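Local structure of beta-glucuronidase (uncultured Clostridium sp., 6U7J) at residues Glu347-Ala352 against Ile357-Glu362; Phe299-Phe304 against Cys408-Ser413; Cys326-Trp331 against Trp551-Phe556. The protein hydrolyses beta-glucuronides and, as a gut bacterial enzyme, probably helps to reactivate estrogens by cleaving glucuronic acid from their conjugates. All blocks are in the same frame, centred on the assembly; numbering follows the deposited sequence.

Contact 1 (Glu347-Ala352 against Ile357-Glu362); sequences EMMQMA and IVVIDE
Ala352 and Ile357 are nearest each other where helix 346-355 ends just before strand 358-362; the axes of segments 347-352 and 358-362 approach to 9.4 Å, with their N-to-C directions 146° apart. One backbone bond, Ile357 N to Ala352 O at 3.0 Å, spans five residues and closes the C-terminal end of the helix onto the strand. Alanine suits this close end because its small methyl lets helix and strand come together, with Ala352 CB 3.8 Å from Val359 CG2. Farther from the turn, where helix and strand diverge, the longer and flexible Met349 spans the distance. It bends at chi2 and chi3 (-55° and -66°) and swings its terminal methyl across to the strand, where Met349 CE lies 3.9 Å from Val359 CG1 and 3.8 Å from Asp361 OD2. The two branches of Val359 thus serve different helix residues. Asp361 OD2 also lies close to Asp403 OD2, a closeness of two acids that may favour a proton retained on one or shared between them. Helix 346-355 is the connection between parallel strands 336-338 and 358-362: this is the return half of a beta-alpha-beta crossover in the TIM barrel.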
loop_
_atom_site.group_PDB
_atom_site.type_symbol
_atom_site.label_atom_id
_atom_site.label_comp_id
_atom_site.label_asym_id
_atom_site.label_seq_id
_atom_site.Cartn_x
_atom_site.Cartn_y
_atom_site.Cartn_z
ATOM N N GLU B 347 2.539 -17.994 -29.591
ATOM C CA GLU B 347 1.135 -17.815 -29.221
ATOM C C GLU B 347 0.747 -16.336 -29.196
ATOM O O GLU B 347 -0.329 -15.964 -29.673
ATOM C CB GLU B 347 0.859 -18.457 -27.854
ATOM C CG GLU B 347 0.829 -19.979 -27.843
ATOM C CD GLU B 347 2.215 -20.590 -27.944
ATOM O OE1 GLU B 347 3.200 -19.830 -27.828
ATOM O OE2 GLU B 347 2.318 -21.824 -28.150
ATOM N N MET B 348 1.621 -15.476 -28.658
ATOM C CA MET B 348 1.342 -14.037 -28.636
ATOM C C MET B 348 1.318 -13.461 -30.053
ATOM O O MET B 348 0.460 -12.629 -30.383
ATOM C CB MET B 348 2.380 -13.318 -27.759
ATOM C CG MET B 348 2.060 -11.835 -27.403
ATOM S SD MET B 348 0.414 -11.546 -26.658
ATOM C CE MET B 348 0.611 -9.914 -25.910
ATOM N N MET B 349 2.231 -13.915 -30.916
ATOM C CA MET B 349 2.245 -13.446 -32.302
ATOM C C MET B 349 0.993 -13.887 -33.055
ATOM O O MET B 349 0.416 -13.109 -33.835
ATOM C CB MET B 349 3.508 -13.947 -33.011
ATOM C CG MET B 349 4.796 -13.586 -32.287
ATOM S SD MET B 349 4.942 -11.809 -31.974
ATOM C CE MET B 349 5.071 -11.247 -33.656
ATOM N N GLN B 350 0.551 -15.128 -32.840
ATOM C CA GLN B 350 -0.708 -15.560 -33.445
ATOM C C GLN B 350 -1.880 -14.735 -32.923
ATOM O O GLN B 350 -2.767 -14.342 -33.691
ATOM C CB GLN B 350 -0.939 -17.049 -33.187
ATOM C CG GLN B 350 0.068 -17.954 -33.870
ATOM C CD GLN B 350 0.208 -19.292 -33.166
ATOM O OE1 GLN B 350 -0.580 -19.629 -32.272
ATOM N NE2 GLN B 350 1.209 -20.065 -33.564
ATOM N N MET B 351 -1.904 -14.460 -31.619
ATOM C CA MET B 351 -2.976 -13.635 -31.068
ATOM C C MET B 351 -3.024 -12.267 -31.750
ATOM O O MET B 351 -4.096 -11.789 -32.138
ATOM C CB MET B 351 -2.785 -13.497 -29.554
ATOM C CG MET B 351 -3.999 -12.990 -28.783
ATOM S SD MET B 351 -3.895 -13.378 -27.008
ATOM C CE MET B 351 -3.082 -14.974 -27.111
ATOM N N ALA B 352 -1.863 -11.626 -31.912
ATOM C CA ALA B 352 -1.809 -10.332 -32.585
ATOM C C ALA B 352 -2.280 -10.441 -34.033
ATOM O O ALA B 352 -2.907 -9.514 -34.561
ATOM C CB ALA B 352 -0.390 -9.770 -32.525
ATOM N N ILE B 357 -3.458 -6.607 -34.219
ATOM C CA ILE B 357 -2.538 -5.729 -33.501
ATOM C C ILE B 357 -1.228 -5.644 -34.275
ATOM O O ILE B 357 -0.709 -6.648 -34.768
ATOM C CB ILE B 357 -2.316 -6.229 -32.060
ATOM C CG1 ILE B 357 -3.615 -6.132 -31.241
ATOM C CG2 ILE B 357 -1.199 -5.442 -31.370
ATOM C CD1 ILE B 357 -3.665 -7.084 -30.024
ATOM N N VAL B 358 -0.686 -4.450 -34.383
ATOM C CA VAL B 358 0.538 -4.220 -35.141
ATOM C C VAL B 358 1.730 -4.374 -34.204
ATOM O O VAL B 358 1.702 -3.897 -33.069
ATOM C CB VAL B 358 0.501 -2.829 -35.798
ATOM C CG1 VAL B 358 1.842 -2.461 -36.349
ATOM C CG2 VAL B 358 -0.562 -2.807 -36.898
ATOM N N VAL B 359 2.783 -5.053 -34.661
ATOM C CA VAL B 359 3.866 -5.463 -33.778
ATOM C C VAL B 359 5.198 -5.043 -34.388
ATOM O O VAL B 359 5.410 -5.170 -35.598
ATOM C CB VAL B 359 3.809 -6.985 -33.516
ATOM C CG1 VAL B 359 5.004 -7.469 -32.735
ATOM C CG2 VAL B 359 2.535 -7.339 -32.780
ATOM N N ILE B 360 6.074 -4.494 -33.555
ATOM C CA ILE B 360 7.485 -4.335 -33.878
ATOM C C ILE B 360 8.205 -5.506 -33.221
ATOM O O ILE B 360 8.196 -5.636 -31.993
ATOM C CB ILE B 360 8.039 -2.985 -33.389
ATOM C CG1 ILE B 360 7.304 -1.807 -34.023
ATOM C CG2 ILE B 360 9.533 -2.860 -33.701
ATOM C CD1 ILE B 360 7.678 -0.461 -33.381
ATOM N N ASP B 361 8.809 -6.364 -34.037
ATOM C CA ASP B 361 9.449 -7.606 -33.603
ATOM C C ASP B 361 10.951 -7.395 -33.405
ATOM O O ASP B 361 11.650 -6.966 -34.335
ATOM C CB ASP B 361 9.199 -8.680 -34.661
ATOM C CG ASP B 361 9.060 -10.074 -34.092
ATOM O OD1 ASP B 361 9.418 -10.329 -32.913
ATOM O OD2 ASP B 361 8.614 -10.938 -34.867
ATOM N N GLU B 362 11.459 -7.730 -32.211
ATOM C CA GLU B 362 12.796 -7.313 -31.793
ATOM C C GLU B 362 13.655 -8.497 -31.347
ATOM O O GLU B 362 13.169 -9.395 -30.653
ATOM C CB GLU B 362 12.703 -6.282 -30.657
ATOM C CG GLU B 362 14.022 -5.584 -30.316
ATOM C CD GLU B 362 13.843 -4.440 -29.313
ATOM O OE1 GLU B 362 13.609 -3.285 -29.759
ATOM O OE2 GLU B 362 13.920 -4.700 -28.080
#

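Contact 2 (Phe299-Phe304 against Cys408-Ser413); sequences FYFKGF and CVVMWS
Phe301 and Val410 reach each other from opposite directions: Phe301 sets CG anti to its carbonyl carbon (chi1 -66°), while Val410 (chi1 -53°) holds CG2 between its backbone N and carbonyl carbon. The ring comes end-on, so that Phe301 CZ stands 4.1 Å from Val410 CG2, and the methyl lies at the ring edge, near its plane. Met411 joins from the next position. Its chain runs out almost straight and turns only at the last torsion, leaving Met411 CE 4.5 Å from Phe301 CZ in an oblique, looser approach. Neighbouring residues of a regular strand point to alternate faces, yet here Val410 and Met411 both head toward the phenylalanine, in keeping with a Val410 psi of -2°, far from strand values. Two residues earlier in the chain than Phe301, Phe299 presents an edge to the Phe301 face, its CE2 3.6 Å above the Phe301 ring plane, over its centre; Phe292 adds an edge-to-face contact. Val358, on strand 358-362, touches both Phe299 and Val410. Phenylalanine is long and rigid enough to bridge strands that are not neighbours, and the branched valine and the slim methionine fit against its end. Strands 297-305 and 409-416 are separated in the sheet by 336-338 and 358-362, so their side chains meet in an apolar layer of the interior of a TIM barrel.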
loop_
_atom_site.group_PDB
_atom_site.type_symbol
_atom_site.label_atom_id
_atom_site.label_comp_id
_atom_site.label_asym_id
_atom_site.label_seq_id
_atom_site.Cartn_x
_atom_site.Cartn_y
_atom_site.Cartn_z
ATOM N N PHE B 299 -0.619 5.207 -40.492
ATOM C CA PHE B 299 -0.751 4.475 -39.244
ATOM C C PHE B 299 0.089 5.190 -38.204
ATOM O O PHE B 299 1.254 5.517 -38.454
ATOM C CB PHE B 299 -0.302 3.017 -39.408
ATOM C CG PHE B 299 -0.440 2.195 -38.165
ATOM C CD1 PHE B 299 -1.667 1.669 -37.799
ATOM C CD2 PHE B 299 0.663 1.957 -37.351
ATOM C CE1 PHE B 299 -1.796 0.909 -36.636
ATOM C CE2 PHE B 299 0.547 1.198 -36.203
ATOM C CZ PHE B 299 -0.695 0.677 -35.846
ATOM N N TYR B 300 -0.519 5.480 -37.062
ATOM C CA TYR B 300 0.167 6.102 -35.937
ATOM C C TYR B 300 0.230 5.062 -34.822
ATOM O O TYR B 300 -0.805 4.539 -34.400
ATOM C CB TYR B 300 -0.569 7.380 -35.509
ATOM C CG TYR B 300 0.151 8.175 -34.446
ATOM C CD1 TYR B 300 -0.108 7.954 -33.096
ATOM C CD2 TYR B 300 1.108 9.125 -34.784
ATOM C CE1 TYR B 300 0.560 8.669 -32.106
ATOM C CE2 TYR B 300 1.790 9.843 -33.797
ATOM C CZ TYR B 300 1.503 9.606 -32.461
ATOM O OH TYR B 300 2.150 10.312 -31.473
ATOM N N PHE B 301 1.441 4.702 -34.407
ATOM C CA PHE B 301 1.618 3.691 -33.362
ATOM C C PHE B 301 1.177 4.253 -32.005
ATOM O O PHE B 301 1.687 5.287 -31.554
ATOM C CB PHE B 301 3.078 3.239 -33.276
ATOM C CG PHE B 301 3.582 2.491 -34.490
ATOM C CD1 PHE B 301 3.926 3.165 -35.649
ATOM C CD2 PHE B 301 3.779 1.115 -34.442
ATOM C CE1 PHE B 301 4.410 2.481 -36.745
ATOM C CE2 PHE B 301 4.280 0.429 -35.532
ATOM C CZ PHE B 301 4.584 1.113 -36.690
ATOM N N LYS B 302 0.233 3.565 -31.360
ATOM C CA LYS B 302 -0.176 3.848 -29.987
ATOM C C LYS B 302 -0.089 2.555 -29.185
ATOM O O LYS B 302 -0.831 1.602 -29.459
ATOM C CB LYS B 302 -1.608 4.400 -29.930
ATOM C CG LYS B 302 -1.883 5.622 -30.804
ATOM C CD LYS B 302 -3.377 5.948 -30.814
ATOM C CE LYS B 302 -4.178 4.776 -31.374
ATOM N NZ LYS B 302 -5.640 5.000 -31.267
ATOM N N GLY B 303 0.778 2.531 -28.175
ATOM C CA GLY B 303 0.935 1.321 -27.391
ATOM C C GLY B 303 2.124 1.343 -26.457
ATOM O O GLY B 303 2.442 2.384 -25.871
ATOM N N PHE B 304 2.800 0.198 -26.335
ATOM C CA PHE B 304 3.820 -0.028 -25.321
ATOM C C PHE B 304 4.857 -1.003 -25.835
ATOM O O PHE B 304 4.543 -1.926 -26.591
ATOM C CB PHE B 304 3.265 -0.662 -24.029
ATOM C CG PHE B 304 2.047 -0.001 -23.481
ATOM C CD1 PHE B 304 0.786 -0.364 -23.928
ATOM C CD2 PHE B 304 2.164 0.956 -22.487
ATOM C CE1 PHE B 304 -0.341 0.235 -23.414
ATOM C CE2 PHE B 304 1.038 1.575 -21.961
ATOM C CZ PHE B 304 -0.224 1.215 -22.428
ATOM N N CYS B 408 1.015 -9.553 -38.582
ATOM C CA CYS B 408 1.062 -8.547 -37.523
ATOM C C CYS B 408 2.445 -7.868 -37.464
ATOM O O CYS B 408 2.521 -6.690 -37.098
ATOM C CB CYS B 408 0.636 -9.157 -36.176
ATOM S SG CYS B 408 1.861 -10.321 -35.487
ATOM N N VAL B 409 3.509 -8.545 -37.906
ATOM C CA VAL B 409 4.840 -7.954 -37.850
ATOM C C VAL B 409 5.020 -6.956 -38.989
ATOM O O VAL B 409 5.047 -7.342 -40.159
ATOM C CB VAL B 409 5.930 -9.022 -37.894
ATOM C CG1 VAL B 409 7.329 -8.385 -38.004
ATOM C CG2 VAL B 409 5.826 -9.885 -36.663
ATOM N N VAL B 410 5.158 -5.663 -38.665
ATOM C CA VAL B 410 5.358 -4.669 -39.712
ATOM C C VAL B 410 6.752 -4.080 -39.699
ATOM O O VAL B 410 7.078 -3.274 -40.592
ATOM C CB VAL B 410 4.301 -3.553 -39.653
ATOM C CG1 VAL B 410 2.899 -4.174 -39.644
ATOM C CG2 VAL B 410 4.537 -2.631 -38.439
ATOM N N MET B 411 7.604 -4.475 -38.759
ATOM C CA MET B 411 8.926 -3.875 -38.693
ATOM C C MET B 411 9.815 -4.735 -37.804
ATOM O O MET B 411 9.333 -5.357 -36.855
ATOM C CB MET B 411 8.841 -2.432 -38.163
ATOM C CG MET B 411 10.171 -1.673 -38.159
ATOM S SD MET B 411 9.985 0.136 -38.179
ATOM C CE MET B 411 9.009 0.399 -36.703
ATOM N N TRP B 412 11.111 -4.786 -38.140
ATOM C CA TRP B 412 12.105 -5.487 -37.337
ATOM C C TRP B 412 12.912 -4.456 -36.570
ATOM O O TRP B 412 13.413 -3.500 -37.164
ATOM C CB TRP B 412 13.074 -6.330 -38.182
ATOM C CG TRP B 412 12.445 -7.310 -39.134
ATOM C CD1 TRP B 412 12.442 -7.228 -40.483
ATOM C CD2 TRP B 412 11.761 -8.529 -38.804
ATOM N NE1 TRP B 412 11.774 -8.297 -41.024
ATOM C CE2 TRP B 412 11.344 -9.113 -40.018
ATOM C CE3 TRP B 412 11.442 -9.173 -37.600
ATOM C CZ2 TRP B 412 10.627 -10.309 -40.072
ATOM C CZ3 TRP B 412 10.727 -10.359 -37.651
ATOM C CH2 TRP B 412 10.331 -10.918 -38.880
ATOM N N SER B 413 13.054 -4.656 -35.265
ATOM C CA SER B 413 14.004 -3.884 -34.485
ATOM C C SER B 413 15.193 -4.780 -34.190
ATOM O O SER B 413 15.022 -5.876 -33.650
ATOM C CB SER B 413 13.392 -3.358 -33.186
ATOM O OG SER B 413 14.417 -2.906 -32.329
#

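Contact 3 (Cys326-Trp331 against Trp551-Phe556); sequences CELLKW and WAFADF
Phe553 extends from its loop toward the helix that carries Leu328 and Leu329. With CG anti to the backbone N (chi1 177°), CB is the stem, and CG, the first ring atom, leads the ring outward; the touching begins on one flank of the ring. There Phe553 CD2 lies 4.1 Å from Leu329 CD2, and one atom farther on Phe553 CE2 comes to 3.9 Å from the same methyl carbon, an approach oblique to the ring. At the tip, CZ of Phe553 meets two atoms of Leu328, CB and CD1, both at 4.0 Å; of these CB lies at the ring edge, near its plane. Consecutive leucines thus divide the ring between them, Leu329 taking the flank and Leu328 the end. Leucine suits a helix here, since its branch beyond CB lets a methyl reach the ring while the helix backbone stays back. Phe304 packs edge-to-face with Phe553, and Phe573 meets the ring at about 45°. Leu328 also touches Thr66 of a second subunit and Leu518 of a third. Every atom pair across 326-331 and 551-556 is carbon on carbon, so the attachment of loop to helix rests on shape and exclusion of water, without directional bonds.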
loop_
_atom_site.group_PDB
_atom_site.type_symbol
_atom_site.label_atom_id
_atom_site.label_comp_id
_atom_site.label_asym_id
_atom_site.label_seq_id
_atom_site.Cartn_x
_atom_site.Cartn_y
_atom_site.Cartn_z
ATOM N N CYS B 326 -4.333 -8.423 -23.955
ATOM C CA CYS B 326 -4.946 -7.914 -25.180
ATOM C C CYS B 326 -6.261 -7.204 -24.883
ATOM O O CYS B 326 -6.612 -6.227 -25.563
ATOM C CB CYS B 326 -5.187 -9.047 -26.166
ATOM S SG CYS B 326 -3.663 -9.796 -26.754
ATOM N N GLU B 327 -7.000 -7.674 -23.872
ATOM C CA GLU B 327 -8.193 -6.956 -23.420
ATOM C C GLU B 327 -7.834 -5.565 -22.914
ATOM O O GLU B 327 -8.581 -4.601 -23.124
ATOM C CB GLU B 327 -8.903 -7.752 -22.319
ATOM C CG GLU B 327 -9.656 -8.996 -22.795
ATOM C CD GLU B 327 -10.997 -8.641 -23.448
ATOM O OE1 GLU B 327 -11.622 -7.639 -23.030
ATOM O OE2 GLU B 327 -11.420 -9.358 -24.380
ATOM N N LEU B 328 -6.695 -5.440 -22.235
ATOM C CA LEU B 328 -6.313 -4.140 -21.692
ATOM C C LEU B 328 -5.809 -3.222 -22.797
ATOM O O LEU B 328 -6.103 -2.018 -22.798
ATOM C CB LEU B 328 -5.254 -4.316 -20.605
ATOM C CG LEU B 328 -5.667 -4.981 -19.281
ATOM C CD1 LEU B 328 -4.448 -5.195 -18.389
ATOM C CD2 LEU B 328 -6.698 -4.142 -18.541
ATOM N N LEU B 329 -5.041 -3.776 -23.740
ATOM C CA LEU B 329 -4.624 -3.018 -24.914
ATOM C C LEU B 329 -5.829 -2.449 -25.645
ATOM O O LEU B 329 -5.845 -1.275 -26.029
ATOM C CB LEU B 329 -3.811 -3.905 -25.859
ATOM C CG LEU B 329 -2.399 -4.259 -25.413
ATOM C CD1 LEU B 329 -1.791 -5.280 -26.366
ATOM C CD2 LEU B 329 -1.519 -3.010 -25.308
ATOM N N LYS B 330 -6.853 -3.275 -25.846
ATOM C CA LYS B 330 -8.052 -2.805 -26.521
ATOM C C LYS B 330 -8.777 -1.755 -25.686
ATOM O O LYS B 330 -9.282 -0.765 -26.224
ATOM C CB LYS B 330 -8.969 -3.989 -26.818
ATOM C CG LYS B 330 -10.266 -3.603 -27.527
ATOM C CD LYS B 330 -11.220 -4.789 -27.541
ATOM C CE LYS B 330 -12.417 -4.526 -28.427
ATOM N NZ LYS B 330 -11.989 -4.314 -29.844
ATOM N N TRP B 331 -8.834 -1.953 -24.368
ATOM C CA TRP B 331 -9.548 -1.015 -23.507
ATOM C C TRP B 331 -8.869 0.346 -23.510
ATOM O O TRP B 331 -9.530 1.378 -23.646
ATOM C CB TRP B 331 -9.644 -1.581 -22.087
ATOM C CG TRP B 331 -10.168 -0.606 -21.051
ATOM C CD1 TRP B 331 -11.482 -0.349 -20.739
ATOM C CD2 TRP B 331 -9.384 0.212 -20.182
ATOM N NE1 TRP B 331 -11.557 0.584 -19.732
ATOM C CE2 TRP B 331 -10.285 0.947 -19.373
ATOM C CE3 TRP B 331 -8.007 0.392 -19.999
ATOM C CZ2 TRP B 331 -9.851 1.856 -18.410
ATOM C CZ3 TRP B 331 -7.574 1.302 -19.041
ATOM C CH2 TRP B 331 -8.498 2.021 -18.256
ATOM N N TRP B 551 6.654 3.522 -21.907
ATOM C CA TRP B 551 7.444 2.412 -21.411
ATOM C C TRP B 551 6.830 1.825 -20.157
ATOM O O TRP B 551 6.510 2.540 -19.195
ATOM C CB TRP B 551 8.898 2.738 -21.123
ATOM C CG TRP B 551 9.584 1.505 -20.521
ATOM C CD1 TRP B 551 10.152 1.402 -19.283
ATOM C CD2 TRP B 551 9.710 0.199 -21.125
ATOM N NE1 TRP B 551 10.653 0.130 -19.091
ATOM C CE2 TRP B 551 10.404 -0.624 -20.205
ATOM C CE3 TRP B 551 9.343 -0.338 -22.366
ATOM C CZ2 TRP B 551 10.727 -1.955 -20.480
ATOM C CZ3 TRP B 551 9.663 -1.676 -22.645
ATOM C CH2 TRP B 551 10.346 -2.466 -21.705
ATOM N N ALA B 552 6.740 0.499 -20.192
ATOM C CA ALA B 552 6.155 -0.406 -19.235
ATOM C C ALA B 552 4.649 -0.346 -19.409
ATOM O O ALA B 552 3.965 0.581 -18.953
ATOM C CB ALA B 552 6.640 -0.112 -17.829
ATOM N N PHE B 553 4.174 -1.307 -20.199
ATOM C CA PHE B 553 2.801 -1.773 -20.104
ATOM C C PHE B 553 2.453 -2.104 -18.657
ATOM O O PHE B 553 1.447 -1.623 -18.122
ATOM C CB PHE B 553 2.631 -2.999 -21.012
ATOM C CG PHE B 553 1.282 -3.620 -20.946
ATOM C CD1 PHE B 553 1.092 -4.819 -20.273
ATOM C CD2 PHE B 553 0.191 -3.004 -21.555
ATOM C CE1 PHE B 553 -0.164 -5.396 -20.202
ATOM C CE2 PHE B 553 -1.076 -3.569 -21.487
ATOM C CZ PHE B 553 -1.254 -4.772 -20.818
ATOM N N ALA B 554 3.294 -2.911 -18.003
ATOM C CA ALA B 554 3.051 -3.396 -16.650
ATOM C C ALA B 554 4.353 -3.413 -15.857
ATOM O O ALA B 554 5.432 -3.655 -16.409
ATOM C CB ALA B 554 2.451 -4.820 -16.647
ATOM N N ASP B 555 4.239 -3.136 -14.555
ATOM C CA ASP B 555 5.354 -3.326 -13.637
ATOM C C ASP B 555 5.954 -4.712 -13.864
ATOM O O ASP B 555 5.223 -5.683 -14.055
ATOM C CB ASP B 555 4.869 -3.168 -12.180
ATOM C CG ASP B 555 4.337 -1.738 -11.859
ATOM O OD1 ASP B 555 4.617 -0.791 -12.612
ATOM O OD2 ASP B 555 3.628 -1.555 -10.835
ATOM N N PHE B 556 7.287 -4.802 -13.891
ATOM C CA PHE B 556 7.976 -6.068 -14.165
ATOM C C PHE B 556 9.237 -6.163 -13.319
ATOM O O PHE B 556 9.722 -5.170 -12.774
ATOM C CB PHE B 556 8.337 -6.212 -15.650
ATOM C CG PHE B 556 9.282 -5.160 -16.146
ATOM C CD1 PHE B 556 10.666 -5.375 -16.108
ATOM C CD2 PHE B 556 8.791 -3.963 -16.687
ATOM C CE1 PHE B 556 11.545 -4.397 -16.567
ATOM C CE2 PHE B 556 9.669 -2.980 -17.156
ATOM C CZ PHE B 556 11.044 -3.192 -17.102
#

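All three contacts are buried in the TIM-barrel domain, but in different layers. Contact 1, at a helix-strand turn, combines a backbone bond with small and flexible side chains. Contact 2, inside the barrel, and contact 3, between another helix and the loop after strand 545-551 near the subunit interfaces, are purely apolar, each centred on one phenylalanine ring. Contacts 1 and 2 use the neighbouring strands 358-362 and 409-416, probably hydrogen-bonded through Asp361 O and Ser413 N, and through Glu362 OE1 and Ser413 OG (2.7 Å). Met351 and Cys326 pack sulfur to sulfur between contacts 1 and 3. Phe304, from the strand of contact 2, touches both Leu329 and Phe553 of contact 3.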